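PDB 6Y43: angiopoietin-related protein 6 from Homo sapiens, which probably acts as a secreted angiopoietin-like growth factor with a role in immune danger signalling, through a fibrinogen-like globe domain that binds calcium. Local coordinates for residues G7-D11 and C12-R16; T63-Q66 and H67-G71; G82-P85 and V86-L89; E119-S122 and D123-L127. One frame throughout, in Å; residues are numbered along the deposited sequence.

Contact 1 (G7-D11 and C12-R16)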
loop_
_atom_site.group_PDB
_atom_site.type_symbol
_atom_site.label_atom_id
_atom_site.label_comp_id
_atom_site.label_asym_id
_atom_site.label_seq_id
_atom_site.Cartn_x
_atom_site.Cartn_y
_atom_site.Cartn_z
ATOM N N GLY A 7 24.025 1.084 -2.892
ATOM C CA GLY A 7 23.198 1.338 -1.735
ATOM C C GLY A 7 23.956 0.999 -0.474
ATOM O O GLY A 7 25.156 0.727 -0.526
ATOM N N PRO A 8 23.271 0.963 0.681
ATOM C CA PRO A 8 21.812 1.190 0.814
ATOM C C PRO A 8 21.363 2.610 0.530
ATOM O O PRO A 8 22.149 3.548 0.635
ATOM C CB PRO A 8 21.518 0.839 2.283
ATOM C CG PRO A 8 22.694 -0.017 2.728
ATOM C CD PRO A 8 23.873 0.501 1.961
ATOM N N TRP A 9 20.084 2.768 0.191
ATOM C CA TRP A 9 19.576 4.035 -0.309
ATOM C C TRP A 9 18.593 4.649 0.678
ATOM O O TRP A 9 17.947 3.950 1.462
ATOM C CB TRP A 9 18.875 3.849 -1.663
ATOM C CG TRP A 9 19.657 3.064 -2.672
ATOM C CD1 TRP A 9 19.632 1.707 -2.870
ATOM C CD2 TRP A 9 20.613 3.589 -3.607
ATOM N NE1 TRP A 9 20.508 1.358 -3.882
ATOM C CE2 TRP A 9 21.125 2.494 -4.344
ATOM C CE3 TRP A 9 21.092 4.872 -3.892
ATOM C CZ2 TRP A 9 22.074 2.654 -5.363
ATOM C CZ3 TRP A 9 22.055 5.020 -4.900
ATOM C CH2 TRP A 9 22.530 3.917 -5.612
ATOM N N GLN A 10 18.440 5.971 0.593
ATOM C CA GLN A 10 17.396 6.613 1.383
ATOM C C GLN A 10 16.014 6.199 0.892
ATOM O O GLN A 10 15.078 6.059 1.685
ATOM C CB GLN A 10 17.550 8.130 1.320
ATOM C CG GLN A 10 16.561 8.840 2.220
ATOM C CD GLN A 10 16.810 10.329 2.340
ATOM O OE1 GLN A 10 17.845 10.840 1.916
ATOM N NE2 GLN A 10 15.850 11.036 2.926
ATOM N N ASP A 11 15.876 6.009 -0.412
ATOM C CA ASP A 11 14.629 5.552 -1.008
ATOM C C ASP A 11 14.886 5.138 -2.453
ATOM O O ASP A 11 15.991 5.288 -2.985
ATOM C CB ASP A 11 13.576 6.653 -0.920
ATOM C CG ASP A 11 14.103 7.992 -1.411
ATOM O OD1 ASP A 11 14.676 8.047 -2.522
ATOM O OD2 ASP A 11 13.937 8.990 -0.684
ATOM N N CYS A 12 13.837 4.596 -3.085
ATOM C CA CYS A 12 13.966 4.126 -4.460
ATOM C C CYS A 12 14.289 5.267 -5.414
ATOM O O CYS A 12 14.982 5.065 -6.409
ATOM C CB CYS A 12 12.682 3.414 -4.885
ATOM S SG CYS A 12 12.430 1.857 -3.975
ATOM N N ALA A 13 13.773 6.460 -5.138
ATOM C CA ALA A 13 14.067 7.606 -5.989
ATOM C C ALA A 13 15.565 7.893 -6.025
ATOM O O ALA A 13 16.123 8.164 -7.092
ATOM C CB ALA A 13 13.287 8.823 -5.500
ATOM N N GLU A 14 16.245 7.798 -4.877
ATOM C CA GLU A 14 17.689 8.030 -4.880
ATOM C C GLU A 14 18.417 6.986 -5.734
ATOM O O GLU A 14 19.316 7.323 -6.517
ATOM C CB GLU A 14 18.220 8.042 -3.446
ATOM C CG GLU A 14 19.722 8.277 -3.410
ATOM C CD GLU A 14 20.295 8.290 -2.025
ATOM O OE1 GLU A 14 19.930 7.417 -1.211
ATOM O OE2 GLU A 14 21.122 9.185 -1.757
ATOM N N ALA A 15 18.021 5.715 -5.626
ATOM C CA ALA A 15 18.594 4.683 -6.478
ATOM C C ALA A 15 18.346 4.982 -7.959
ATOM O O ALA A 15 19.250 4.853 -8.795
ATOM C CB ALA A 15 18.003 3.332 -6.095
ATOM N N ARG A 16 17.121 5.380 -8.296
ATOM C CA ARG A 16 16.787 5.691 -9.680
ATOM C C ARG A 16 17.654 6.819 -10.217
ATOM O O ARG A 16 18.209 6.721 -11.318
ATOM C CB ARG A 16 15.308 6.056 -9.775
ATOM C CG ARG A 16 14.885 6.463 -11.165
ATOM C CD ARG A 16 14.951 5.285 -12.124
ATOM N NE ARG A 16 14.669 5.719 -13.488
ATOM C CZ ARG A 16 15.565 6.298 -14.282
ATOM N NH1 ARG A 16 16.805 6.511 -13.850
ATOM N NH2 ARG A 16 15.219 6.682 -15.504
#

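Contact 2 (T63-Q66 and H67-G71). With EDO (1,2-ethanediol), chain D.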
loop_
_atom_site.group_PDB
_atom_site.type_symbol
_atom_site.label_atom_id
_atom_site.label_comp_id
_atom_site.label_asym_id
_atom_site.label_seq_id
_atom_site.Cartn_x
_atom_site.Cartn_y
_atom_site.Cartn_z
ATOM N N THR A 63 -3.982 -10.892 9.489
ATOM C CA THR A 63 -2.932 -11.178 10.468
ATOM C C THR A 63 -2.897 -10.105 11.553
ATOM O O THR A 63 -3.689 -9.175 11.548
ATOM C CB THR A 63 -1.565 -11.324 9.786
ATOM O OG1 THR A 63 -0.585 -11.755 10.741
ATOM C CG2 THR A 63 -1.111 -10.031 9.158
ATOM N N THR A 64 -1.927 -10.247 12.464
ATOM C CA THR A 64 -1.915 -9.557 13.754
ATOM C C THR A 64 -1.547 -8.083 13.621
ATOM O O THR A 64 -0.825 -7.679 12.707
ATOM C CB THR A 64 -0.910 -10.203 14.721
ATOM O OG1 THR A 64 0.435 -9.987 14.281
ATOM C CG2 THR A 64 -1.136 -11.712 14.849
ATOM N N TRP A 65 -2.007 -7.285 14.592
ATOM C CA TRP A 65 -1.531 -5.907 14.708
ATOM C C TRP A 65 -0.006 -5.857 14.677
ATOM O O TRP A 65 0.588 -5.050 13.966
ATOM C CB TRP A 65 -2.057 -5.258 15.999
ATOM C CG TRP A 65 -1.492 -3.890 16.217
ATOM C CD1 TRP A 65 -0.442 -3.562 17.017
ATOM C CD2 TRP A 65 -1.944 -2.656 15.619
ATOM N NE1 TRP A 65 -0.201 -2.217 16.952
ATOM C CE2 TRP A 65 -1.115 -1.634 16.105
ATOM C CE3 TRP A 65 -2.972 -2.321 14.720
ATOM C CZ2 TRP A 65 -1.284 -0.292 15.735
ATOM C CZ3 TRP A 65 -3.140 -0.990 14.364
ATOM C CH2 TRP A 65 -2.296 0.003 14.853
ATOM N N GLN A 66 0.654 -6.729 15.436
ATOM C CA GLN A 66 2.114 -6.696 15.452
ATOM C C GLN A 66 2.692 -6.915 14.053
ATOM O O GLN A 66 3.714 -6.319 13.692
ATOM C CB GLN A 66 2.646 -7.749 16.419
ATOM C CG GLN A 66 4.177 -7.809 16.510
ATOM C CD GLN A 66 4.810 -6.466 16.856
ATOM O OE1 GLN A 66 4.292 -5.716 17.682
ATOM N NE2 GLN A 66 5.931 -6.161 16.222
ATOM N N HIS A 67 2.088 -7.817 13.276
ATOM C CA HIS A 67 2.583 -8.044 11.916
ATOM C C HIS A 67 2.282 -6.846 11.023
ATOM O O HIS A 67 3.132 -6.437 10.227
ATOM C CB HIS A 67 1.993 -9.335 11.344
ATOM C CG HIS A 67 2.661 -10.572 11.871
ATOM N ND1 HIS A 67 1.985 -11.539 12.582
ATOM C CD2 HIS A 67 3.952 -10.967 11.840
ATOM C CE1 HIS A 67 2.829 -12.490 12.948
ATOM N NE2 HIS A 67 4.030 -12.166 12.509
ATOM N N TYR A 68 1.100 -6.237 11.157
ATOM C CA TYR A 68 0.833 -5.018 10.401
ATOM C C TYR A 68 1.782 -3.894 10.800
ATOM O O TYR A 68 2.142 -3.058 9.958
ATOM C CB TYR A 68 -0.644 -4.585 10.573
ATOM C CG TYR A 68 -1.490 -5.180 9.482
ATOM C CD1 TYR A 68 -1.458 -4.648 8.193
ATOM C CD2 TYR A 68 -2.242 -6.320 9.692
ATOM C CE1 TYR A 68 -2.164 -5.218 7.151
ATOM C CE2 TYR A 68 -2.963 -6.893 8.657
ATOM C CZ TYR A 68 -2.907 -6.348 7.379
ATOM O OH TYR A 68 -3.599 -6.905 6.338
ATOM N N LYS A 69 2.191 -3.843 12.073
ATOM C CA LYS A 69 3.131 -2.804 12.489
ATOM C C LYS A 69 4.530 -3.058 11.925
ATOM O O LYS A 69 5.179 -2.139 11.408
ATOM C CB LYS A 69 3.184 -2.715 14.022
ATOM C CG LYS A 69 4.189 -1.698 14.546
ATOM C CD LYS A 69 4.162 -1.608 16.065
ATOM C CE LYS A 69 5.334 -0.774 16.575
ATOM N NZ LYS A 69 5.501 -0.944 18.043
ATOM N N ALA A 70 5.009 -4.293 12.018
ATOM C CA ALA A 70 6.395 -4.580 11.686
ATOM C C ALA A 70 6.634 -4.854 10.209
ATOM O O ALA A 70 7.769 -4.683 9.751
ATOM C CB ALA A 70 6.887 -5.784 12.496
ATOM N N GLY A 71 5.612 -5.264 9.473
ATOM C CA GLY A 71 5.727 -5.713 8.102
ATOM C C GLY A 71 5.638 -7.221 8.021
ATOM O O GLY A 71 5.966 -7.945 8.971
HETATM C C1 EDO D . -6.811 -8.404 10.192
HETATM O O1 EDO D . -7.620 -7.329 10.681
HETATM C C2 EDO D . -6.746 -9.505 11.255
HETATM O O2 EDO D . -6.129 -8.962 12.434
HETATM O O HOH W 1 6.192 -3.629 18.484
#

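Contact 3 (G82-P85 and V86-L89)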
loop_
_atom_site.group_PDB
_atom_site.type_symbol
_atom_site.label_atom_id
_atom_site.label_comp_id
_atom_site.label_asym_id
_atom_site.label_seq_id
_atom_site.Cartn_x
_atom_site.Cartn_y
_atom_site.Cartn_z
ATOM N N GLY A 82 4.955 -2.427 6.455
ATOM C CA GLY A 82 4.747 -2.213 7.878
ATOM C C GLY A 82 4.389 -0.780 8.211
ATOM O O GLY A 82 4.973 0.165 7.672
ATOM N N LEU A 83 3.437 -0.620 9.135
ATOM C CA LEU A 83 3.040 0.715 9.544
ATOM C C LEU A 83 4.207 1.497 10.130
ATOM O O LEU A 83 4.342 2.702 9.879
ATOM C CB LEU A 83 1.909 0.618 10.553
ATOM C CG LEU A 83 0.605 0.049 9.986
ATOM C CD1 LEU A 83 -0.250 -0.490 11.133
ATOM C CD2 LEU A 83 -0.167 1.053 9.156
ATOM N N GLU A 84 5.049 0.844 10.943
ATOM C CA GLU A 84 6.142 1.594 11.561
ATOM C C GLU A 84 7.163 1.998 10.509
ATOM O O GLU A 84 7.509 3.189 10.434
ATOM C CB GLU A 84 6.756 0.790 12.708
ATOM C CG GLU A 84 7.887 1.540 13.441
ATOM C CD GLU A 84 7.428 2.866 14.074
ATOM O OE1 GLU A 84 6.201 3.062 14.276
ATOM O OE2 GLU A 84 8.305 3.714 14.376
ATOM N N PRO A 85 7.666 1.097 9.661
ATOM C CA PRO A 85 8.555 1.555 8.577
ATOM C C PRO A 85 7.937 2.655 7.715
ATOM O O PRO A 85 8.600 3.645 7.372
ATOM C CB PRO A 85 8.813 0.265 7.780
ATOM C CG PRO A 85 8.565 -0.847 8.748
ATOM C CD PRO A 85 7.462 -0.359 9.657
ATOM N N VAL A 86 6.659 2.539 7.377
ATOM C CA VAL A 86 6.058 3.563 6.521
ATOM C C VAL A 86 5.932 4.886 7.274
ATOM O O VAL A 86 6.131 5.969 6.703
ATOM C CB VAL A 86 4.694 3.089 5.977
ATOM C CG1 VAL A 86 3.997 4.241 5.249
ATOM C CG2 VAL A 86 4.865 1.890 5.073
ATOM N N TYR A 87 5.578 4.823 8.561
ATOM C CA TYR A 87 5.601 6.013 9.399
ATOM C C TYR A 87 6.980 6.669 9.370
ATOM O O TYR A 87 7.103 7.883 9.170
ATOM C CB TYR A 87 5.209 5.651 10.839
ATOM C CG TYR A 87 5.541 6.769 11.800
ATOM C CD1 TYR A 87 4.812 7.952 11.781
ATOM C CD2 TYR A 87 6.598 6.654 12.696
ATOM C CE1 TYR A 87 5.132 8.988 12.622
ATOM C CE2 TYR A 87 6.923 7.696 13.546
ATOM C CZ TYR A 87 6.180 8.856 13.503
ATOM O OH TYR A 87 6.479 9.905 14.343
ATOM N N GLN A 88 8.031 5.874 9.569
ATOM C CA GLN A 88 9.378 6.429 9.567
ATOM C C GLN A 88 9.702 7.097 8.239
ATOM O O GLN A 88 10.281 8.193 8.210
ATOM C CB GLN A 88 10.384 5.320 9.870
ATOM C CG GLN A 88 10.249 4.729 11.259
ATOM C CD GLN A 88 10.664 5.696 12.320
ATOM O OE1 GLN A 88 11.659 6.406 12.163
ATOM N NE2 GLN A 88 9.905 5.741 13.420
ATOM N N LEU A 89 9.332 6.462 7.132
ATOM C CA LEU A 89 9.616 7.029 5.822
ATOM C C LEU A 89 8.829 8.308 5.577
ATOM O O LEU A 89 9.357 9.260 5.002
ATOM C CB LEU A 89 9.290 6.017 4.728
ATOM C CG LEU A 89 10.261 4.860 4.585
ATOM C CD1 LEU A 89 9.672 3.874 3.590
ATOM C CD2 LEU A 89 11.614 5.389 4.140
#

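Contact 4 (E119-S122 and D123-L127)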
loop_
_atom_site.group_PDB
_atom_site.type_symbol
_atom_site.label_atom_id
_atom_site.label_comp_id
_atom_site.label_asym_id
_atom_site.label_seq_id
_atom_site.Cartn_x
_atom_site.Cartn_y
_atom_site.Cartn_z
ATOM N N GLU A 119 0.305 9.060 11.108
ATOM C CA GLU A 119 0.640 9.380 12.483
ATOM C C GLU A 119 1.392 8.209 13.095
ATOM O O GLU A 119 1.369 7.101 12.564
ATOM C CB GLU A 119 -0.620 9.644 13.296
ATOM C CG GLU A 119 -1.442 10.826 12.861
ATOM C CD GLU A 119 -0.758 12.133 13.156
ATOM O OE1 GLU A 119 0.026 12.184 14.129
ATOM O OE2 GLU A 119 -1.003 13.107 12.409
ATOM N N PRO A 120 2.010 8.402 14.254
ATOM C CA PRO A 120 2.715 7.298 14.918
ATOM C C PRO A 120 1.748 6.299 15.545
ATOM O O PRO A 120 0.523 6.475 15.524
ATOM C CB PRO A 120 3.585 8.017 15.964
ATOM C CG PRO A 120 2.910 9.346 16.197
ATOM C CD PRO A 120 2.222 9.707 14.908
ATOM N N GLU A 121 2.329 5.226 16.105
ATOM C CA GLU A 121 1.510 4.192 16.724
ATOM C C GLU A 121 0.611 4.772 17.810
ATOM O O GLU A 121 -0.537 4.328 17.973
ATOM C CB GLU A 121 2.389 3.090 17.322
ATOM C CG GLU A 121 1.553 1.977 17.947
ATOM C CD GLU A 121 2.373 0.806 18.464
ATOM O OE1 GLU A 121 3.551 1.012 18.804
ATOM O OE2 GLU A 121 1.822 -0.319 18.526
ATOM N N SER A 122 1.124 5.752 18.567
ATOM C CA SER A 122 0.378 6.357 19.669
ATOM C C SER A 122 -0.906 7.022 19.193
ATOM O O SER A 122 -1.823 7.256 19.999
ATOM C CB SER A 122 1.264 7.398 20.375
ATOM O OG SER A 122 1.715 8.386 19.469
ATOM N N ASP A 123 -0.980 7.349 17.905
ATOM C CA ASP A 123 -2.172 7.908 17.287
ATOM C C ASP A 123 -2.723 6.957 16.233
ATOM O O ASP A 123 -3.334 7.386 15.242
ATOM C CB ASP A 123 -1.870 9.286 16.706
ATOM C CG ASP A 123 -1.441 10.277 17.778
ATOM O OD1 ASP A 123 -0.267 10.238 18.203
ATOM O OD2 ASP A 123 -2.288 11.078 18.218
ATOM N N HIS A 124 -2.469 5.658 16.433
ATOM C CA HIS A 124 -3.100 4.568 15.696
ATOM C C HIS A 124 -2.817 4.631 14.198
ATOM O O HIS A 124 -3.641 4.182 13.393
ATOM C CB HIS A 124 -4.619 4.549 15.940
ATOM C CG HIS A 124 -4.989 4.370 17.387
ATOM N ND1 HIS A 124 -6.276 4.517 17.868
ATOM C CD2 HIS A 124 -4.223 4.046 18.456
ATOM C CE1 HIS A 124 -6.279 4.296 19.172
ATOM N NE2 HIS A 124 -5.053 3.989 19.547
ATOM N N TYR A 125 -1.673 5.207 13.824
ATOM C CA TYR A 125 -1.237 5.247 12.432
ATOM C C TYR A 125 -2.330 5.813 11.524
ATOM O O TYR A 125 -2.511 5.385 10.381
ATOM C CB TYR A 125 -0.800 3.861 11.972
ATOM C CG TYR A 125 0.463 3.332 12.651
ATOM C CD1 TYR A 125 1.700 3.911 12.414
ATOM C CD2 TYR A 125 0.396 2.255 13.510
ATOM C CE1 TYR A 125 2.850 3.426 13.018
ATOM C CE2 TYR A 125 1.540 1.744 14.122
ATOM C CZ TYR A 125 2.764 2.329 13.855
ATOM O OH TYR A 125 3.906 1.853 14.470
ATOM N N ARG A 126 -3.016 6.838 12.025
ATOM C CA ARG A 126 -4.024 7.549 11.255
ATOM C C ARG A 126 -3.476 7.979 9.896
ATOM O O ARG A 126 -2.377 8.516 9.796
ATOM C CB ARG A 126 -4.486 8.784 12.036
ATOM C CG ARG A 126 -5.487 8.509 13.123
ATOM C CD ARG A 126 -6.053 9.803 13.766
ATOM N NE ARG A 126 -6.970 9.370 14.811
ATOM C CZ ARG A 126 -8.275 9.260 14.651
ATOM N NH1 ARG A 126 -8.850 9.627 13.503
ATOM N NH2 ARG A 126 -9.015 8.814 15.657
ATOM N N LEU A 127 -4.286 7.782 8.869
ATOM C CA LEU A 127 -3.925 8.136 7.504
ATOM C C LEU A 127 -4.092 9.628 7.233
ATOM O O LEU A 127 -5.062 10.247 7.685
ATOM C CB LEU A 127 -4.798 7.359 6.528
ATOM C CG LEU A 127 -4.617 7.535 5.018
ATOM C CD1 LEU A 127 -3.235 7.056 4.561
ATOM C CD2 LEU A 127 -5.730 6.782 4.329
#

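Contact 1 (G7-D11 and C12-R16)
Glu14 reaches back to Gln10 on a fully extended chain, with CG trans to the backbone N (chi1 180°). Asp11 is set differently: its CG sits between its own N and carbonyl carbon (chi1 49°), which tucks the carboxylate in over the first helical turn. Glu14 OE1 accepts the N-H of Gln10 at 2.8 Å, in a nearly straight bond. In return Asp11 OD1 accepts from Glu14 N, also at 2.8 Å. Asp11 is thus the N-cap of helix 12-17. The exchange resembles a capping box, but the glutamate takes the N-H one residue before the N-cap. The start of the helix probably favours both carboxylates in their charged form. Asp11 O adds a weak backbone bond from Ala15 N at 3.4 Å. Next to the cap, the Trp9 indole lies between two carbons. Ala15 CB makes a CH-pi contact over one face, 3.6 Å from the centroid of the five-membered ring. Gly7 CA lies over the opposite face, offset toward the rim. Glu14 CG meets the indole edge at CE3, 3.7 Å away. Cys12 ties this helix to strand 33-40 through its disulfide with Cys39.

Contact 2 (T63-Q66 and H67-G71)
Thr63 CG2 packs against Tyr68 CE2 at 3.7 Å, on the buried side of helix 65-70. The phenol edge also faces the backbone of this corner, with Thr63 O close to the ring plane. Tyr68 OH is satisfied outside the helix, by Phe61 O and Gly169 N. Thr64 is the N-cap. Its OG1 lies between the backbone N and carbonyl carbon (chi1 68°), where it accepts from His67 N at 2.9 Å. Thr64 O takes Tyr68 N at the same length, the first backbone bond of the helix. The other side is looser and faces solvent. The His67 imidazole stands there beside both threonines, with ND1 2.8 Å from Thr64 OG1. The side chains of Gln66 and Lys69 are bridged by a water, which donates to Gln66 OE1 at 2.9 Å and accepts from Lys69 NZ at 2.8 Å. The ammonium also forms a salt bridge with Glu121. An ethanediol, probably from the crystallisation liquor, donates to Thr63 O. Past Ala70 the chain leaves the helix at Gly71 with positive phi and enters strand 72-73. The inner face meets Phe72 and Trp80 edge-to-face through Tyr68, and Tyr68 and Lys69 bond through their backbones to Leu83 and Glu84 of helix 83-90.

Contact 3 (G82-P85 and V86-L89)
Glu84 and Gln88 stand one turn apart on helix 83-90 of the fibrinogen-like globe, and their side chains bond in the i to i+4 pattern. Gln88 can be followed outward. Its CB lies 3.5 Å from Pro85 O. Its CG comes to 3.2 Å from Glu84 O, and CD lies 3.7 Å from Glu84 OE2. At the tip, NE2 donates to Glu84 OE2 at 2.8 Å. The amide N meets this oxygen on its anti side, 35° out of the carboxylate plane. Glu84 bends at chi2 (60°), which brings its carboxylate round to the amide. The other oxygen, OE1, is hydrogen-bonded to Tyr125 OH, so both carboxylate oxygens have partners and the group is probably fixed in rotation. Tyr87 runs alongside Glu84, with OE2 near the plane of its ring at the edge. Gly82 is the N-cap and Pro85 falls in the first turn, where its lack of an N-H costs no bond within the helix. From Val86 on, each backbone N-H is taken by the carbonyl four residues back. Val86 turns inward onto Phe116 and Leu118 of strand 108-118, while its CG2 lies 3.1 Å from Gly82 O.

Contact 4 (E119-S122 and D123-L127)
The hairpin loop joining strands 108-118 and 127-133 is closed at its base by Glu119 N, which donates to Arg126 O at 3.0 Å. Within it, Glu121 and Ser122 form a 3-10 turn. Pro120 O accepts twice, from Asp123 N at 2.9 Å and from Tyr125 N at 3.1 Å. The two donors come from opposite faces of the carbonyl plane. His124 and Tyr125 both have positive phi, in the left-handed region, which bends the chain back on itself. The Tyr125 ring then lies over the start of the turn, with CG trans to the carbonyl carbon (chi1 -67°). Glu121 CA makes a CH-pi contact with one face, 3.7 Å from the ring centroid, and Pro120 C lies over the rim of the same face. Glu119 O is buried without a hydrogen-bond partner, but Tyr125 CA points its C-H at it, 3.2 Å away. Glu119 CB packs on Asp123 CB at 3.6 Å. Their like-charged carboxylates probably disfavour each other, and the salt bridge of Glu119 to Arg128 may offset this. Glu121 reaches Lys69 and Trp65 of helix 65-70, while Tyr125 lies against Leu83 and Tyr87 of helix 83-90, and Pro120 against Tyr87.

Contacts 2, 3 and 4 form one connected group, while contact 1 stands apart at the N-terminal end and touches only contact 3, by packing of Leu89 on the Gln10 backbone. Contact 3 is nearest the centre of the chain and has no exposed residues. Contacts 1, 2 and 3 are partly buried, and contact 4 is a surface loop. Contacts 1, 2 and 3 all include a helix start, yet the N-caps differ: aspartate, threonine and glycine. Contact 4 depends instead on a 3-10 turn and a hairpin closure. Contact 4 also packs on contact 3, with Tyr87 CE1 3.6 Å from Pro120 N.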